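Side-chain contacts in uncharacterized protein (Magnetospirillum magneticum AMB-1, PDB 5MU5), which probably glycosylates flagellin, as a Maf-type glycosyltransferase involved in the formation of the bacterial flagellum: residues Q190-R193 and Q194-A198; P168-E171 and T172-E175; V635-L638 and Q639-Y643. All coordinates share one frame; numbering follows the deposited sequence.

Interaction 1: residues Q190-R193 and Q194-A198; sequences QIAR and QLRSA
Ile-191 O takes two backbone N-H groups: a good bond from Leu-195 N at 2.9 Å, nearly straight with an N-H...O angle of 166°, and a weak, bent one from Gln-194 N. Gln-194 N gives its better bond to Gln-190 O, and Arg-196 N reaches Ala-192 O at 3.1 Å, the regular i to i+4 pattern of helix 188-202. On the buried side Ile-191 and Leu-195 lie side by side, CG2 of the first 4.2 Å from CD1 of the second. These branched aliphatic side chains suit a face that packs on Val-150 of strand 146-150. Arg-196 folds back over the preceding turn because its chain bends at chi3 (-68°). Its NH1 comes to 3.6 Å from Ala-192 CB, and one face of the guanidinium looks onto Ala-192 O, which is offset toward the rim. A methyl as small as that of Ala-192 suits a position beside this flat group, whose NH1 forms a salt bridge with Asp-231 of helix 219-235. Arg-193 CG lies 3.8 Å from Arg-196 NH2, the two guanidinium planes 75° apart. The carboxylate of Asp-231 probably offsets part of any repulsion between the two positive groups.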
loop_
_atom_site.group_PDB
_atom_site.type_symbol
_atom_site.label_atom_id
_atom_site.label_comp_id
_atom_site.label_asym_id
_atom_site.label_seq_id
_atom_site.Cartn_x
_atom_site.Cartn_y
_atom_site.Cartn_z
ATOM N N GLN A 190 -11.299 -10.551 9.065
ATOM C CA GLN A 190 -12.182 -9.703 8.270
ATOM C C GLN A 190 -12.407 -8.365 8.911
ATOM O O GLN A 190 -12.470 -7.359 8.226
ATOM C CB GLN A 190 -13.547 -10.361 8.056
ATOM C CG GLN A 190 -13.608 -11.213 6.821
ATOM C CD GLN A 190 -13.325 -10.391 5.577
ATOM O OE1 GLN A 190 -13.884 -9.314 5.400
ATOM N NE2 GLN A 190 -12.436 -10.880 4.729
ATOM N N ILE A 191 -12.566 -8.345 10.226
ATOM C CA ILE A 191 -12.759 -7.065 10.902
ATOM C C ILE A 191 -11.550 -6.159 10.616
ATOM O O ILE A 191 -11.717 -5.007 10.208
ATOM C CB ILE A 191 -12.953 -7.231 12.417
ATOM C CG1 ILE A 191 -14.332 -7.841 12.691
ATOM C CG2 ILE A 191 -12.803 -5.883 13.104
ATOM C CD1 ILE A 191 -14.502 -8.382 14.087
ATOM N N ALA A 192 -10.356 -6.718 10.819
ATOM C CA ALA A 192 -9.103 -6.000 10.629
ATOM C C ALA A 192 -8.984 -5.472 9.222
ATOM O O ALA A 192 -8.686 -4.320 9.045
ATOM C CB ALA A 192 -7.908 -6.883 10.974
ATOM N N ARG A 193 -9.257 -6.297 8.226
ATOM C CA ARG A 193 -9.194 -5.856 6.826
ATOM C C ARG A 193 -10.145 -4.714 6.497
ATOM O O ARG A 193 -9.806 -3.803 5.739
ATOM C CB ARG A 193 -9.491 -7.013 5.851
ATOM C CG ARG A 193 -8.346 -7.993 5.701
ATOM C CD ARG A 193 -8.408 -8.819 4.417
ATOM N NE ARG A 193 -7.060 -9.285 4.075
ATOM C CZ ARG A 193 -6.453 -10.364 4.581
ATOM N NH1 ARG A 193 -7.064 -11.150 5.463
ATOM N NH2 ARG A 193 -5.215 -10.660 4.193
ATOM N N GLN A 194 -11.350 -4.787 7.046
ATOM C CA GLN A 194 -12.404 -3.819 6.723
ATOM C C GLN A 194 -12.158 -2.500 7.391
ATOM O O GLN A 194 -12.424 -1.464 6.806
ATOM C CB GLN A 194 -13.732 -4.343 7.192
ATOM C CG GLN A 194 -14.126 -5.645 6.550
ATOM C CD GLN A 194 -14.885 -5.397 5.315
ATOM O OE1 GLN A 194 -14.302 -5.140 4.264
ATOM N NE2 GLN A 194 -16.211 -5.430 5.428
ATOM N N LEU A 195 -11.680 -2.546 8.636
ATOM C CA LEU A 195 -11.318 -1.338 9.371
ATOM C C LEU A 195 -10.188 -0.614 8.669
ATOM O O LEU A 195 -10.266 0.596 8.450
ATOM C CB LEU A 195 -10.886 -1.658 10.795
ATOM C CG LEU A 195 -11.967 -1.578 11.852
ATOM C CD1 LEU A 195 -11.374 -1.960 13.202
ATOM C CD2 LEU A 195 -12.540 -0.156 11.850
ATOM N N ARG A 196 -9.154 -1.367 8.299
ATOM C CA ARG A 196 -8.019 -0.800 7.568
ATOM C C ARG A 196 -8.507 -0.160 6.294
ATOM O O ARG A 196 -8.148 0.949 5.982
ATOM C CB ARG A 196 -6.948 -1.860 7.252
ATOM C CG ARG A 196 -6.176 -2.327 8.478
ATOM C CD ARG A 196 -4.868 -3.019 8.127
ATOM N NE ARG A 196 -5.043 -4.308 7.448
ATOM C CZ ARG A 196 -5.046 -5.502 8.040
ATOM N NH1 ARG A 196 -4.935 -5.623 9.350
ATOM N NH2 ARG A 196 -5.191 -6.594 7.307
ATOM N N SER A 197 -9.372 -0.857 5.586
ATOM C CA SER A 197 -9.914 -0.362 4.333
ATOM C C SER A 197 -10.813 0.876 4.532
ATOM O O SER A 197 -10.815 1.813 3.731
ATOM C CB SER A 197 -10.682 -1.489 3.660
ATOM O OG SER A 197 -11.350 -0.998 2.527
ATOM N N ALA A 198 -11.575 0.880 5.609
ATOM C CA ALA A 198 -12.450 2.029 5.912
ATOM C C ALA A 198 -11.634 3.294 6.159
ATOM O O ALA A 198 -11.965 4.342 5.648
ATOM C CB ALA A 198 -13.303 1.719 7.123
#

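Interaction 2: residues P168-E171 and T172-E175; sequences PLLE and TRRE
A type I beta turn from Glu-171 to Arg-174 leads the chain out of helix 166-171 toward strand 180-183, and a salt bridge joins the side chains of its two end residues. Two nitrogens of Arg-174 grip the single oxygen Glu-171 OE2: NH2 at 2.9 Å, and NE at a distance too short to be taken literally. The NH2 bond uses the syn lone pair of OE2, whereas NE meets the oxygen nearly along its C-O axis. Carboxylate and guanidinium are almost coplanar, 22° apart, and the acid sits at the edge of the arginine. Both chains start with CG opposite the backbone N (chi1 -158° and -172°), which lets them run alongside each other. The turn itself is closed by Arg-174 N to Glu-171 O, 3.2 Å. Overlapping its start, Leu-169 O receives Thr-172 N at 3.1 Å; the threonine hydroxyl folds back onto the same carbonyl, at a doubtfully short distance. Leu-170, suited to a buried place, packs on helix 9-22, while Arg-173 NE bonds to Leu-22 O. With Arg-167 on Glu-171 OE1 and Glu-21 on Arg-174 NH2, the opposite charges form a chain that probably favours the ionised state of each group.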
loop_
_atom_site.group_PDB
_atom_site.type_symbol
_atom_site.label_atom_id
_atom_site.label_comp_id
_atom_site.label_asym_id
_atom_site.label_seq_id
_atom_site.Cartn_x
_atom_site.Cartn_y
_atom_site.Cartn_z
ATOM N N PRO A 168 -28.801 11.820 11.065
ATOM C CA PRO A 168 -27.673 12.745 11.000
ATOM C C PRO A 168 -26.353 12.020 10.698
ATOM O O PRO A 168 -25.508 12.570 10.015
ATOM C CB PRO A 168 -27.653 13.366 12.395
ATOM C CG PRO A 168 -29.054 13.231 12.897
ATOM C CD PRO A 168 -29.485 11.892 12.372
ATOM N N LEU A 169 -26.200 10.783 11.162
ATOM C CA LEU A 169 -25.010 9.999 10.830
ATOM C C LEU A 169 -24.989 9.612 9.361
ATOM O O LEU A 169 -24.014 9.873 8.652
ATOM C CB LEU A 169 -24.948 8.735 11.680
ATOM C CG LEU A 169 -24.693 8.994 13.157
ATOM C CD1 LEU A 169 -24.805 7.716 13.973
ATOM C CD2 LEU A 169 -23.309 9.589 13.297
ATOM N N LEU A 170 -26.074 8.997 8.900
ATOM C CA LEU A 170 -26.173 8.573 7.507
ATOM C C LEU A 170 -26.069 9.735 6.533
ATOM O O LEU A 170 -25.538 9.582 5.440
ATOM C CB LEU A 170 -27.475 7.815 7.289
ATOM C CG LEU A 170 -27.455 6.441 7.938
ATOM C CD1 LEU A 170 -28.861 5.958 8.233
ATOM C CD2 LEU A 170 -26.696 5.471 7.043
ATOM N N GLU A 171 -26.578 10.892 6.947
ATOM C CA GLU A 171 -26.520 12.107 6.145
ATOM C C GLU A 171 -25.088 12.479 5.732
ATOM O O GLU A 171 -24.902 13.100 4.704
ATOM C CB GLU A 171 -27.164 13.272 6.914
ATOM C CG GLU A 171 -27.632 14.416 6.040
ATOM C CD GLU A 171 -28.633 13.957 4.993
ATOM O OE1 GLU A 171 -29.575 13.203 5.334
ATOM O OE2 GLU A 171 -28.466 14.341 3.827
ATOM N N THR A 172 -24.086 12.095 6.533
ATOM C CA THR A 172 -22.659 12.348 6.203
ATOM C C THR A 172 -22.161 11.572 4.986
ATOM O O THR A 172 -21.112 11.907 4.427
ATOM C CB THR A 172 -21.726 12.017 7.387
ATOM O OG1 THR A 172 -21.854 10.637 7.761
ATOM C CG2 THR A 172 -22.054 12.891 8.608
ATOM N N ARG A 173 -22.891 10.533 4.583
ATOM C CA ARG A 173 -22.566 9.765 3.380
ATOM C C ARG A 173 -23.051 10.402 2.105
ATOM O O ARG A 173 -22.665 9.954 1.033
ATOM C CB ARG A 173 -23.201 8.377 3.438
ATOM C CG ARG A 173 -22.586 7.495 4.492
ATOM C CD ARG A 173 -23.374 6.228 4.628
ATOM N NE ARG A 173 -23.401 5.487 3.378
ATOM C CZ ARG A 173 -22.503 4.586 3.013
ATOM N NH1 ARG A 173 -21.473 4.297 3.790
ATOM N NH2 ARG A 173 -22.644 3.966 1.863
ATOM N N ARG A 174 -23.912 11.419 2.198
ATOM C CA ARG A 174 -24.475 12.015 1.004
ATOM C C ARG A 174 -23.424 12.432 -0.024
ATOM O O ARG A 174 -23.487 11.998 -1.158
ATOM C CB ARG A 174 -25.355 13.209 1.336
ATOM C CG ARG A 174 -26.099 13.723 0.116
ATOM C CD ARG A 174 -27.111 14.797 0.480
ATOM N NE ARG A 174 -28.178 14.269 1.326
ATOM C CZ ARG A 174 -29.184 13.499 0.895
ATOM N NH1 ARG A 174 -29.281 13.142 -0.383
ATOM N NH2 ARG A 174 -30.101 13.078 1.748
ATOM N N GLU A 175 -22.482 13.283 0.358
ATOM C CA GLU A 175 -21.430 13.744 -0.578
ATOM C C GLU A 175 -20.299 12.738 -0.685
ATOM O O GLU A 175 -19.697 12.608 -1.727
ATOM C CB GLU A 175 -20.841 15.085 -0.140
ATOM C CG GLU A 175 -21.883 16.148 0.157
ATOM C CD GLU A 175 -22.862 16.332 -0.986
ATOM O OE1 GLU A 175 -22.409 16.285 -2.154
ATOM O OE2 GLU A 175 -24.075 16.529 -0.722
#

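Interaction 3: residues V635-L638 and Q639-Y643; sequences VMTL and QVEWY
Gln-639 begins the second segment by giving its backbone N-H to Val-635 O, 2.9 Å away, and by laying its side chain next to that valine. With CG beside its own backbone N (chi1 -78°) and the chain extended beyond it, the amide runs along Val-635, bringing NE2 to 3.9 Å from CG1. The amide oxygen OE1 is bonded to His-243 NE2, so this long polar residue can be buried with its oxygen satisfied. Val-640 follows, its N 2.9 Å from Met-636 O and its CG2 3.2 Å from the same oxygen. Helix 618-646 belongs to the helical bundle domain of the Maf family, and here the long, unbranched Met-636 touches helices 546-564 and 589-609 as well as helix 242-257. Glu-641 N bonds to Thr-637 O at 3.2 Å. Its side chain lies alongside Thr-637, OE2 standing 4.0 Å from the methyl CG2, while the threonine hydroxyl is turned back to Ile-633 O. Trp-642 N reaches Leu-638 O at 3.1 Å with an N-H...O angle of 165°. From there the indole leads away from the preceding turn to meet Phe-650 and Trp-663 edge-to-face, a place where a broad aromatic ring can touch several partners.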
loop_
_atom_site.group_PDB
_atom_site.type_symbol
_atom_site.label_atom_id
_atom_site.label_comp_id
_atom_site.label_asym_id
_atom_site.label_seq_id
_atom_site.Cartn_x
_atom_site.Cartn_y
_atom_site.Cartn_z
ATOM N N VAL A 635 7.627 26.125 -3.858
ATOM C CA VAL A 635 8.836 25.372 -4.165
ATOM C C VAL A 635 8.525 24.143 -5.055
ATOM O O VAL A 635 9.239 23.874 -6.017
ATOM C CB VAL A 635 9.559 24.924 -2.872
ATOM C CG1 VAL A 635 10.619 23.863 -3.163
ATOM C CG2 VAL A 635 10.179 26.125 -2.169
ATOM N N MET A 636 7.463 23.412 -4.741
ATOM C CA MET A 636 7.078 22.252 -5.534
ATOM C C MET A 636 6.722 22.659 -6.971
ATOM O O MET A 636 7.075 21.980 -7.934
ATOM C CB MET A 636 5.877 21.540 -4.914
ATOM C CG MET A 636 6.170 20.875 -3.586
ATOM S SD MET A 636 4.719 20.093 -2.851
ATOM C CE MET A 636 4.630 18.593 -3.830
ATOM N N THR A 637 6.002 23.764 -7.092
ATOM C CA THR A 637 5.603 24.303 -8.370
ATOM C C THR A 637 6.830 24.581 -9.230
ATOM O O THR A 637 6.894 24.163 -10.385
ATOM C CB THR A 637 4.792 25.598 -8.152
ATOM O OG1 THR A 637 3.520 25.258 -7.578
ATOM C CG2 THR A 637 4.593 26.370 -9.453
ATOM N N LEU A 638 7.802 25.283 -8.658
ATOM C CA LEU A 638 9.022 25.620 -9.385
ATOM C C LEU A 638 9.843 24.402 -9.728
ATOM O O LEU A 638 10.456 24.366 -10.784
ATOM C CB LEU A 638 9.881 26.590 -8.581
ATOM C CG LEU A 638 9.260 27.973 -8.441
ATOM C CD1 LEU A 638 9.993 28.728 -7.346
ATOM C CD2 LEU A 638 9.287 28.734 -9.766
ATOM N N GLN A 639 9.864 23.412 -8.840
ATOM C CA GLN A 639 10.643 22.185 -9.088
ATOM C C GLN A 639 10.067 21.383 -10.241
ATOM O O GLN A 639 10.795 20.870 -11.096
ATOM C CB GLN A 639 10.720 21.324 -7.829
ATOM C CG GLN A 639 11.729 21.861 -6.838
ATOM C CD GLN A 639 12.029 20.908 -5.706
ATOM O OE1 GLN A 639 11.425 19.851 -5.589
ATOM N NE2 GLN A 639 12.972 21.294 -4.847
ATOM N N VAL A 640 8.742 21.314 -10.268
ATOM C CA VAL A 640 8.024 20.595 -11.304
ATOM C C VAL A 640 8.299 21.194 -12.681
ATOM O O VAL A 640 8.579 20.453 -13.630
ATOM C CB VAL A 640 6.509 20.562 -10.989
ATOM C CG1 VAL A 640 5.670 20.230 -12.217
ATOM C CG2 VAL A 640 6.235 19.566 -9.870
ATOM N N GLU A 641 8.226 22.524 -12.774
ATOM C CA GLU A 641 8.421 23.230 -14.039
ATOM C C GLU A 641 9.854 23.106 -14.527
ATOM O O GLU A 641 10.099 22.887 -15.709
ATOM C CB GLU A 641 8.029 24.704 -13.906
ATOM C CG GLU A 641 6.522 24.906 -13.782
ATOM C CD GLU A 641 6.123 26.342 -13.447
ATOM O OE1 GLU A 641 7.010 27.195 -13.201
ATOM O OE2 GLU A 641 4.899 26.614 -13.402
ATOM N N TRP A 642 10.793 23.262 -13.608
ATOM C CA TRP A 642 12.201 23.032 -13.905
ATOM C C TRP A 642 12.474 21.580 -14.340
ATOM O O TRP A 642 13.258 21.336 -15.253
ATOM C CB TRP A 642 13.018 23.367 -12.661
ATOM C CG TRP A 642 14.430 22.918 -12.703
ATOM C CD1 TRP A 642 15.467 23.559 -13.296
ATOM C CD2 TRP A 642 14.977 21.736 -12.092
ATOM N NE1 TRP A 642 16.629 22.848 -13.108
ATOM C CE2 TRP A 642 16.354 21.721 -12.380
ATOM C CE3 TRP A 642 14.432 20.685 -11.342
ATOM C CZ2 TRP A 642 17.205 20.704 -11.933
ATOM C CZ3 TRP A 642 15.277 19.667 -10.907
ATOM C CH2 TRP A 642 16.650 19.690 -11.207
ATOM N N TYR A 643 11.829 20.623 -13.673
ATOM C CA TYR A 643 12.040 19.206 -13.958
ATOM C C TYR A 643 11.557 18.817 -15.336
ATOM O O TYR A 643 12.274 18.134 -16.058
ATOM C CB TYR A 643 11.345 18.336 -12.914
ATOM C CG TYR A 643 11.122 16.909 -13.317
ATOM C CD1 TYR A 643 12.124 15.968 -13.196
ATOM C CD2 TYR A 643 9.891 16.496 -13.797
ATOM C CE1 TYR A 643 11.911 14.648 -13.566
ATOM C CE2 TYR A 643 9.661 15.176 -14.146
ATOM C CZ TYR A 643 10.675 14.253 -14.037
ATOM O OH TYR A 643 10.450 12.933 -14.391
#

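In the fold
All three contacts are local and partly buried, but to different degrees. Interaction 3, in the C-terminal bundle, has no fully exposed residue among those that touch; interaction 1 has a buried aliphatic side and one exposed arginine; interaction 2 sets its salt bridge toward the surface, over two buried leucines. Interactions 1 and 2 share the N-terminal Maf domain, their centres about 21 Å apart, and both touch strand 180-183, whereas the centre of interaction 3 is about 38 Å from that of interaction 1. Interactions 1 and 3 are turns in mid-helix, where i to i+4 backbone bonds dominate. Interaction 2 lies where a helix gives way to loop, and i to i+3 bonds and a salt bridge replace that pattern.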